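Local atomic coordinates of aromatic amino acid beta-eliminating lyase/threonine aldolase (Exiguobacterium sibiricum, PDB entry 3LWS), a protein that belongs to the beta-eliminating lyase family of pyridoxal phosphate-dependent proteins and carries this cofactor covalently attached in its large domain. Residues Ile81-Asp84 and Asn88-Val91; Glu109-Glu114 and Arg227-Arg232; Leu139-Pro144 and Gly195-Ile200. One frame throughout, in Å; residues are numbered along the deposited sequence.

Contact 1: Ile81-Asp84 and Asn88-Val91; sequences IWSD and NRTV
The short connection that leads from helix 71-86 into strand 90-93, an inner strand of the mixed sheet of the large domain, is held by Ser83 gripping the backbone of Asn88. The hydroxyl OG of Ser83 donates to Asn88 O at 2.7 Å, reaching the carbonyl from above its plane, 42° out of it, and so not along a lone pair. A chi1 of 171° sets this OG opposite the backbone N of Ser83 and beside its carbonyl carbon, where it meets the Asn88 oxygen. The second bond runs the other way: Asn88 N gives its hydrogen to Ser83 O over 3.2 Å, with an angle of 155° at the hydrogen. Ser83 CA adds a CA-H...O approach to Asn88 O at 3.3 Å. Arg89 CG lies 4.2 Å from Ser83 OG. The Asn88 side chain is used at both its polar atoms: OD1 accepts from Thr90 N at 2.9 Å, in an Asx turn, and ND2 bonds to the backbone O of Asp135. Ser83 O is also hydrogen-bonded to Thr86 OG1. One serine therefore engages both the N-H and the C=O of Asn88, pairing a backbone acceptor and a side-chain donor with a single residue; this double grip, together with the Asx turn, is consistent with a well-defined path from helix to strand.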
loop_
_atom_site.group_PDB
_atom_site.type_symbol
_atom_site.label_atom_id
_atom_site.label_comp_id
_atom_site.label_asym_id
_atom_site.label_seq_id
_atom_site.Cartn_x
_atom_site.Cartn_y
_atom_site.Cartn_z
ATOM N N ILE A 81 -15.136 -11.551 -4.061
ATOM C CA ILE A 81 -14.971 -13.001 -3.934
ATOM C C ILE A 81 -16.326 -13.641 -3.675
ATOM O O ILE A 81 -16.721 -14.527 -4.403
ATOM C CB ILE A 81 -13.958 -13.394 -2.884
ATOM C CG1 ILE A 81 -12.578 -12.886 -3.318
ATOM C CG2 ILE A 81 -13.898 -14.955 -2.702
ATOM C CD1 ILE A 81 -11.606 -12.655 -2.157
ATOM N N TRP A 82 -17.059 -13.151 -2.692
ATOM C CA TRP A 82 -18.389 -13.678 -2.416
ATOM C C TRP A 82 -19.363 -13.487 -3.582
ATOM O O TRP A 82 -20.119 -14.383 -3.873
ATOM C CB TRP A 82 -19.008 -13.112 -1.138
ATOM C CG TRP A 82 -18.221 -13.383 0.141
ATOM C CD1 TRP A 82 -17.877 -12.447 1.081
ATOM C CD2 TRP A 82 -17.699 -14.645 0.627
ATOM N NE1 TRP A 82 -17.189 -13.037 2.107
ATOM C CE2 TRP A 82 -17.084 -14.386 1.869
ATOM C CE3 TRP A 82 -17.726 -15.972 0.155
ATOM C CZ2 TRP A 82 -16.443 -15.391 2.613
ATOM C CZ3 TRP A 82 -17.110 -16.962 0.904
ATOM C CH2 TRP A 82 -16.468 -16.662 2.115
ATOM N N SER A 83 -19.324 -12.350 -4.257
ATOM C CA SER A 83 -20.152 -12.142 -5.427
ATOM C C SER A 83 -19.851 -13.239 -6.466
ATOM O O SER A 83 -20.771 -13.872 -6.978
ATOM C CB SER A 83 -19.898 -10.767 -6.035
ATOM O OG SER A 83 -20.545 -10.619 -7.276
ATOM N N ASP A 84 -18.563 -13.472 -6.731
ATOM C CA ASP A 84 -18.134 -14.542 -7.663
ATOM C C ASP A 84 -18.584 -15.936 -7.194
ATOM O O ASP A 84 -19.055 -16.728 -7.979
ATOM C CB ASP A 84 -16.608 -14.548 -7.851
ATOM C CG ASP A 84 -16.097 -13.458 -8.787
ATOM O OD1 ASP A 84 -16.863 -12.690 -9.418
ATOM O OD2 ASP A 84 -14.864 -13.362 -8.908
ATOM N N ASN A 88 -23.858 -13.785 -7.895
ATOM C CA ASN A 88 -24.800 -12.726 -7.614
ATOM C C ASN A 88 -23.997 -11.430 -7.504
ATOM O O ASN A 88 -23.070 -11.320 -6.687
ATOM C CB ASN A 88 -25.598 -13.040 -6.334
ATOM C CG ASN A 88 -26.740 -12.058 -6.079
ATOM O OD1 ASN A 88 -26.560 -10.843 -6.108
ATOM N ND2 ASN A 88 -27.920 -12.594 -5.778
ATOM N N ARG A 89 -24.336 -10.481 -8.361
ATOM C CA ARG A 89 -23.633 -9.202 -8.427
ATOM C C ARG A 89 -24.219 -8.103 -7.538
ATOM O O ARG A 89 -23.939 -6.937 -7.759
ATOM C CB ARG A 89 -23.575 -8.730 -9.861
ATOM C CG ARG A 89 -22.729 -9.671 -10.719
ATOM C CD ARG A 89 -22.635 -9.207 -12.111
ATOM N NE ARG A 89 -21.502 -9.839 -12.760
ATOM C CZ ARG A 89 -20.967 -9.417 -13.890
ATOM N NH1 ARG A 89 -21.493 -8.386 -14.519
ATOM N NH2 ARG A 89 -19.915 -10.031 -14.405
ATOM N N THR A 90 -25.015 -8.458 -6.547
ATOM C CA THR A 90 -25.610 -7.452 -5.668
ATOM C C THR A 90 -25.180 -7.705 -4.226
ATOM O O THR A 90 -25.208 -8.834 -3.757
ATOM C CB THR A 90 -27.155 -7.426 -5.777
ATOM O OG1 THR A 90 -27.525 -7.066 -7.114
ATOM C CG2 THR A 90 -27.762 -6.415 -4.786
ATOM N N VAL A 91 -24.781 -6.639 -3.538
ATOM C CA VAL A 91 -24.416 -6.702 -2.122
ATOM C C VAL A 91 -25.287 -5.690 -1.368
ATOM O O VAL A 91 -25.812 -4.748 -1.966
ATOM C CB VAL A 91 -22.907 -6.439 -1.915
ATOM C CG1 VAL A 91 -22.058 -7.447 -2.727
ATOM C CG2 VAL A 91 -22.555 -5.007 -2.264
#

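Contact 2: Glu109-Glu114 and Arg227-Arg232; sequences ELHPIE and RIWKRR
His111 and Trp229 meet as a T-shaped aromatic pair, the edge of the imidazole directed at the six-membered ring of the indole. The ring centroids are 5.6 Å apart and the planes stand at 72°. The nearest atoms are His111 CE1 and Trp229 CZ3, 4.2 Å from each other, with CE1 lying above the indole toward its rim instead of over its centre. In Trp229 a chi1 of -75° places CG beside the backbone N, and the indole extends toward 109-114. On the opposite face of that indole lies Arg232 NH1 of the same helix, again offset toward the rim, and the face of the Arg232 guanidinium in turn receives the methyl CG2 of Ile228. The pair joins the exit of helix 106-110, where His111 is the first residue to leave helical geometry, to the C-terminal turns of helix 220-232. Hydrogen bonds set the imidazole from outside the two segments: NE2 is bonded to Tyr233 OH and ND1 to Arg80 NH1. Within 109-114, Pro112 centres an inverse gamma turn, closed by a weak bond from Ile113 N to His111 O. Across the dimer, Arg232 NE bonds to Gln104 O of the second subunit, and Leu110 of each subunit touches Trp229 of the other.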
loop_
_atom_site.group_PDB
_atom_site.type_symbol
_atom_site.label_atom_id
_atom_site.label_comp_id
_atom_site.label_asym_id
_atom_site.label_seq_id
_atom_site.Cartn_x
_atom_site.Cartn_y
_atom_site.Cartn_z
ATOM N N GLU A 109 -16.780 0.939 -9.406
ATOM C CA GLU A 109 -15.982 1.327 -10.562
ATOM C C GLU A 109 -15.096 0.175 -10.934
ATOM O O GLU A 109 -14.804 0.015 -12.091
ATOM C CB GLU A 109 -15.130 2.563 -10.255
ATOM C CG GLU A 109 -15.946 3.841 -10.050
ATOM C CD GLU A 109 -16.435 4.504 -11.361
ATOM O OE1 GLU A 109 -15.837 4.303 -12.434
ATOM O OE2 GLU A 109 -17.432 5.244 -11.309
ATOM N N LEU A 110 -14.691 -0.642 -9.949
ATOM C CA LEU A 110 -13.719 -1.716 -10.173
ATOM C C LEU A 110 -14.305 -3.120 -10.352
ATOM O O LEU A 110 -13.603 -4.027 -10.804
ATOM C CB LEU A 110 -12.675 -1.702 -9.043
ATOM C CG LEU A 110 -11.699 -0.519 -9.116
ATOM C CD1 LEU A 110 -10.915 -0.501 -7.862
ATOM C CD2 LEU A 110 -10.781 -0.600 -10.390
ATOM N N HIS A 111 -15.581 -3.291 -10.027
ATOM C CA HIS A 111 -16.267 -4.565 -10.161
ATOM C C HIS A 111 -17.704 -4.337 -10.635
ATOM O O HIS A 111 -18.307 -3.301 -10.330
ATOM C CB HIS A 111 -16.276 -5.302 -8.814
ATOM C CG HIS A 111 -14.934 -5.362 -8.173
ATOM N ND1 HIS A 111 -14.029 -6.370 -8.437
ATOM C CD2 HIS A 111 -14.319 -4.505 -7.330
ATOM C CE1 HIS A 111 -12.920 -6.138 -7.768
ATOM N NE2 HIS A 111 -13.065 -5.006 -7.097
ATOM N N PRO A 112 -18.268 -5.300 -11.400
ATOM C CA PRO A 112 -19.637 -5.119 -11.869
ATOM C C PRO A 112 -20.584 -5.473 -10.720
ATOM O O PRO A 112 -21.262 -6.486 -10.757
ATOM C CB PRO A 112 -19.726 -6.098 -13.058
ATOM C CG PRO A 112 -18.773 -7.161 -12.750
ATOM C CD PRO A 112 -17.639 -6.487 -11.997
ATOM N N ILE A 113 -20.582 -4.642 -9.679
ATOM C CA ILE A 113 -21.330 -4.930 -8.477
ATOM C C ILE A 113 -22.263 -3.761 -8.096
ATOM O O ILE A 113 -21.905 -2.562 -8.201
ATOM C CB ILE A 113 -20.411 -5.365 -7.309
ATOM C CG1 ILE A 113 -19.716 -6.699 -7.626
ATOM C CG2 ILE A 113 -21.224 -5.485 -6.016
ATOM C CD1 ILE A 113 -18.697 -7.139 -6.632
ATOM N N GLU A 114 -23.485 -4.129 -7.718
ATOM C CA GLU A 114 -24.514 -3.147 -7.345
ATOM C C GLU A 114 -24.798 -3.300 -5.870
ATOM O O GLU A 114 -24.595 -4.359 -5.313
ATOM C CB GLU A 114 -25.789 -3.361 -8.176
ATOM C CG GLU A 114 -25.530 -3.087 -9.659
ATOM C CD GLU A 114 -26.765 -3.240 -10.562
ATOM O OE1 GLU A 114 -27.777 -3.880 -10.159
ATOM O OE2 GLU A 114 -26.706 -2.689 -11.695
ATOM N N ARG A 227 -5.564 -13.303 -1.957
ATOM C CA ARG A 227 -4.165 -13.076 -2.272
ATOM C C ARG A 227 -3.948 -12.823 -3.751
ATOM O O ARG A 227 -3.092 -12.039 -4.094
ATOM C CB ARG A 227 -3.268 -14.215 -1.783
ATOM C CG ARG A 227 -3.091 -14.204 -0.257
ATOM C CD ARG A 227 -2.009 -15.170 0.195
ATOM N NE ARG A 227 -2.027 -15.226 1.645
ATOM C CZ ARG A 227 -2.745 -16.060 2.376
ATOM N NH1 ARG A 227 -3.458 -17.029 1.808
ATOM N NH2 ARG A 227 -2.692 -15.969 3.706
ATOM N N ILE A 228 -4.743 -13.438 -4.627
ATOM C CA ILE A 228 -4.600 -13.150 -6.054
ATOM C C ILE A 228 -5.135 -11.746 -6.421
ATOM O O ILE A 228 -4.487 -11.002 -7.163
ATOM C CB ILE A 228 -5.185 -14.262 -6.922
ATOM C CG1 ILE A 228 -4.271 -15.481 -6.899
ATOM C CG2 ILE A 228 -5.345 -13.803 -8.348
ATOM C CD1 ILE A 228 -5.007 -16.726 -6.757
ATOM N N TRP A 229 -6.281 -11.375 -5.868
ATOM C CA TRP A 229 -6.806 -10.031 -6.017
ATOM C C TRP A 229 -5.849 -9.045 -5.377
ATOM O O TRP A 229 -5.635 -7.975 -5.949
ATOM C CB TRP A 229 -8.207 -9.879 -5.420
ATOM C CG TRP A 229 -9.319 -10.502 -6.254
ATOM C CD1 TRP A 229 -10.039 -11.624 -5.953
ATOM C CD2 TRP A 229 -9.802 -10.043 -7.515
ATOM N NE1 TRP A 229 -10.975 -11.860 -6.931
ATOM C CE2 TRP A 229 -10.839 -10.904 -7.904
ATOM C CE3 TRP A 229 -9.467 -8.965 -8.350
ATOM C CZ2 TRP A 229 -11.526 -10.748 -9.117
ATOM C CZ3 TRP A 229 -10.160 -8.795 -9.537
ATOM C CH2 TRP A 229 -11.190 -9.674 -9.900
ATOM N N LYS A 230 -5.254 -9.376 -4.226
ATOM C CA LYS A 230 -4.251 -8.446 -3.644
ATOM C C LYS A 230 -3.109 -8.081 -4.636
ATOM O O LYS A 230 -2.678 -6.917 -4.752
ATOM C CB LYS A 230 -3.658 -9.000 -2.339
ATOM C CG LYS A 230 -2.721 -7.957 -1.667
ATOM C CD LYS A 230 -2.325 -8.302 -0.239
ATOM C CE LYS A 230 -1.399 -9.494 -0.150
ATOM N NZ LYS A 230 -0.910 -9.709 1.236
ATOM N N ARG A 231 -2.596 -9.078 -5.346
ATOM C CA ARG A 231 -1.629 -8.795 -6.407
ATOM C C ARG A 231 -2.233 -7.982 -7.581
ATOM O O ARG A 231 -1.570 -7.121 -8.131
ATOM C CB ARG A 231 -1.052 -10.100 -6.947
ATOM C CG ARG A 231 -0.028 -9.902 -8.046
ATOM C CD ARG A 231 1.347 -10.382 -7.671
ATOM N NE ARG A 231 2.273 -9.658 -8.516
ATOM C CZ ARG A 231 3.120 -8.710 -8.122
ATOM N NH1 ARG A 231 3.294 -8.390 -6.838
ATOM N NH2 ARG A 231 3.852 -8.114 -9.046
ATOM N N ARG A 232 -3.455 -8.315 -8.000
ATOM C CA ARG A 232 -4.105 -7.616 -9.126
ATOM C C ARG A 232 -4.281 -6.160 -8.794
ATOM O O ARG A 232 -4.110 -5.318 -9.640
ATOM C CB ARG A 232 -5.456 -8.211 -9.477
ATOM C CG ARG A 232 -5.384 -9.572 -10.169
ATOM C CD ARG A 232 -6.769 -10.147 -10.390
ATOM N NE ARG A 232 -6.706 -11.497 -10.967
ATOM C CZ ARG A 232 -7.681 -12.409 -10.900
ATOM N NH1 ARG A 232 -8.823 -12.141 -10.304
ATOM N NH2 ARG A 232 -7.504 -13.608 -11.422
#

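Contact 3: Leu139-Pro144 and Gly195-Ile200; sequences LLLELP and GLFDSI
The Phe197 ring meets Leu141 and Leu143 with one end, its atoms CE2 and CZ, and both leucines approach it obliquely, neither squarely over a face nor at an edge. Leu141 CD1 settles against two neighbouring ring atoms, 3.8 Å from Phe197 CE2 and 3.9 Å from Phe197 CZ. The same leucine brings CB to 4.1 Å from Phe197 CE2, so the base of its side chain takes part as well as one methyl. Its side chain and that of the phenylalanine cross at about a right angle. Leu143 arrives differently: it heads against the oncoming aromatic side chain and presents only CD1, which lies 4.1 Å from Phe197 CZ. In Phe197, CG is anti to the carbonyl carbon (chi1 -66°), and the ring is thereby carried toward the other segment. Leu141 and Leu143, two residues apart on the extended chain, both point their CB toward 195-200.

The backbones stay well separated, with 9.4 Å between the CA atoms of Leu141 and Phe197, because strand 171-176 runs between strands 138-142 and 199-203 in the mixed seven-stranded sheet, that of the large domain of fold type I pyridoxal phosphate-dependent proteins. Phe197, just ahead of strand 199-203, spans that middle strand and also touches Leu172 and Leu174 on it. Helix 155-167 lends Leu158 to Leu143, and Tyr186 of helix 179-186 packs there too. No hydrogen bond passes between the two segments. The contact is thus purely apolar, built from aliphatic methyls and an aromatic ring in a buried layer on one side of the sheet, and its hold rests on dispersion and the exclusion of water, with no directional polar bond to define it.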
loop_
_atom_site.group_PDB
_atom_site.type_symbol
_atom_site.label_atom_id
_atom_site.label_comp_id
_atom_site.label_asym_id
_atom_site.label_seq_id
_atom_site.Cartn_x
_atom_site.Cartn_y
_atom_site.Cartn_z
ATOM N N LEU A 139 -24.251 -9.660 2.673
ATOM C CA LEU A 139 -24.625 -8.573 3.593
ATOM C C LEU A 139 -23.338 -8.193 4.367
ATOM O O LEU A 139 -22.655 -9.080 4.893
ATOM C CB LEU A 139 -25.704 -9.008 4.558
ATOM C CG LEU A 139 -26.122 -8.086 5.714
ATOM C CD1 LEU A 139 -26.669 -6.761 5.193
ATOM C CD2 LEU A 139 -27.134 -8.771 6.576
ATOM N N LEU A 140 -22.995 -6.901 4.375
ATOM C CA LEU A 140 -21.891 -6.328 5.142
ATOM C C LEU A 140 -22.492 -5.605 6.358
ATOM O O LEU A 140 -23.384 -4.773 6.213
ATOM C CB LEU A 140 -21.038 -5.344 4.276
ATOM C CG LEU A 140 -19.877 -4.575 4.949
ATOM C CD1 LEU A 140 -18.733 -4.248 3.989
ATOM C CD2 LEU A 140 -20.321 -3.242 5.675
ATOM N N LEU A 141 -22.040 -5.977 7.553
ATOM C CA LEU A 141 -22.331 -5.237 8.760
ATOM C C LEU A 141 -21.045 -4.569 9.220
ATOM O O LEU A 141 -19.974 -5.128 9.047
ATOM C CB LEU A 141 -22.821 -6.151 9.855
ATOM C CG LEU A 141 -24.144 -6.861 9.599
ATOM C CD1 LEU A 141 -24.393 -7.872 10.700
ATOM C CD2 LEU A 141 -25.266 -5.823 9.489
ATOM N N GLU A 142 -21.185 -3.382 9.810
ATOM C CA GLU A 142 -20.095 -2.603 10.420
ATOM C C GLU A 142 -20.365 -2.414 11.924
ATOM O O GLU A 142 -21.356 -1.793 12.313
ATOM C CB GLU A 142 -20.032 -1.233 9.737
ATOM C CG GLU A 142 -18.907 -0.326 10.143
ATOM C CD GLU A 142 -19.124 1.131 9.690
ATOM O OE1 GLU A 142 -19.501 1.353 8.510
ATOM O OE2 GLU A 142 -18.855 2.053 10.515
ATOM N N LEU A 143 -19.515 -2.975 12.766
ATOM C CA LEU A 143 -19.720 -2.932 14.204
ATOM C C LEU A 143 -18.676 -2.034 14.890
ATOM O O LEU A 143 -17.470 -2.387 14.909
ATOM C CB LEU A 143 -19.665 -4.361 14.779
ATOM C CG LEU A 143 -20.683 -5.366 14.245
ATOM C CD1 LEU A 143 -20.298 -6.756 14.705
ATOM C CD2 LEU A 143 -22.082 -5.011 14.692
ATOM N N PRO A 144 -19.110 -0.879 15.449
ATOM C CA PRO A 144 -20.447 -0.280 15.419
ATOM C C PRO A 144 -20.609 0.578 14.162
ATOM O O PRO A 144 -19.636 0.709 13.377
ATOM C CB PRO A 144 -20.416 0.652 16.632
ATOM C CG PRO A 144 -19.025 1.171 16.621
ATOM C CD PRO A 144 -18.147 0.044 16.084
ATOM N N GLY A 195 -16.790 -15.201 14.753
ATOM C CA GLY A 195 -17.357 -16.524 14.460
ATOM C C GLY A 195 -18.738 -16.539 13.820
ATOM O O GLY A 195 -19.111 -17.523 13.196
ATOM N N LEU A 196 -19.483 -15.442 13.957
ATOM C CA LEU A 196 -20.808 -15.299 13.359
ATOM C C LEU A 196 -20.819 -14.922 11.863
ATOM O O LEU A 196 -21.877 -14.902 11.229
ATOM C CB LEU A 196 -21.599 -14.265 14.155
ATOM C CG LEU A 196 -21.846 -14.505 15.649
ATOM C CD1 LEU A 196 -22.820 -13.466 16.203
ATOM C CD2 LEU A 196 -22.340 -15.885 15.956
ATOM N N PHE A 197 -19.645 -14.592 11.335
ATOM C CA PHE A 197 -19.469 -14.087 9.999
ATOM C C PHE A 197 -18.638 -15.022 9.128
ATOM O O PHE A 197 -17.806 -15.801 9.611
ATOM C CB PHE A 197 -18.759 -12.729 10.069
ATOM C CG PHE A 197 -19.579 -11.648 10.717
ATOM C CD1 PHE A 197 -19.639 -11.536 12.099
ATOM C CD2 PHE A 197 -20.322 -10.772 9.945
ATOM C CE1 PHE A 197 -20.399 -10.537 12.694
ATOM C CE2 PHE A 197 -21.083 -9.765 10.529
ATOM C CZ PHE A 197 -21.137 -9.652 11.900
ATOM N N ASP A 198 -18.845 -14.911 7.825
ATOM C CA ASP A 198 -18.079 -15.683 6.861
ATOM C C ASP A 198 -16.653 -15.118 6.678
ATOM O O ASP A 198 -15.668 -15.871 6.579
ATOM C CB ASP A 198 -18.868 -15.743 5.539
ATOM C CG ASP A 198 -20.192 -16.442 5.718
ATOM O OD1 ASP A 198 -20.138 -17.651 5.888
ATOM O OD2 ASP A 198 -21.270 -15.810 5.785
ATOM N N SER A 199 -16.544 -13.792 6.694
ATOM C CA SER A 199 -15.292 -13.104 6.506
ATOM C C SER A 199 -15.226 -11.849 7.424
ATOM O O SER A 199 -16.246 -11.341 7.866
ATOM C CB SER A 199 -15.118 -12.743 5.017
ATOM O OG SER A 199 -16.271 -12.078 4.491
ATOM N N ILE A 200 -14.023 -11.371 7.695
ATOM C CA ILE A 200 -13.832 -10.252 8.610
ATOM C C ILE A 200 -12.680 -9.381 8.171
ATOM O O ILE A 200 -11.653 -9.872 7.746
ATOM C CB ILE A 200 -13.532 -10.713 10.071
ATOM C CG1 ILE A 200 -14.554 -11.740 10.559
ATOM C CG2 ILE A 200 -13.501 -9.457 11.041
ATOM C CD1 ILE A 200 -14.241 -13.224 10.147
#

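Overall arrangement
From the N terminus, contact 1 comes first and closes a very short loop, joining the end of helix 71-86 to strand 90-93. Contact 2 opens only afterwards, at the end of helix 106-110, and spans more than a hundred residues to helix 220-232. Contact 3 falls entirely within that span, joining strand 138-142 to the entrance of strand 199-203; no loops cross. Contacts 1 and 2 are linked by backbone hydrogen bonds of Arg89 and Val91 with Glu114, where strands 90-93 and 114-117 begin to pair. Trp82 NE1 and Ser199 OG, 2.7 Å apart and probably hydrogen-bonded, connect contacts 1 and 3. Contacts 2 and 3 do not touch, their nearest atoms being about 10 Å apart.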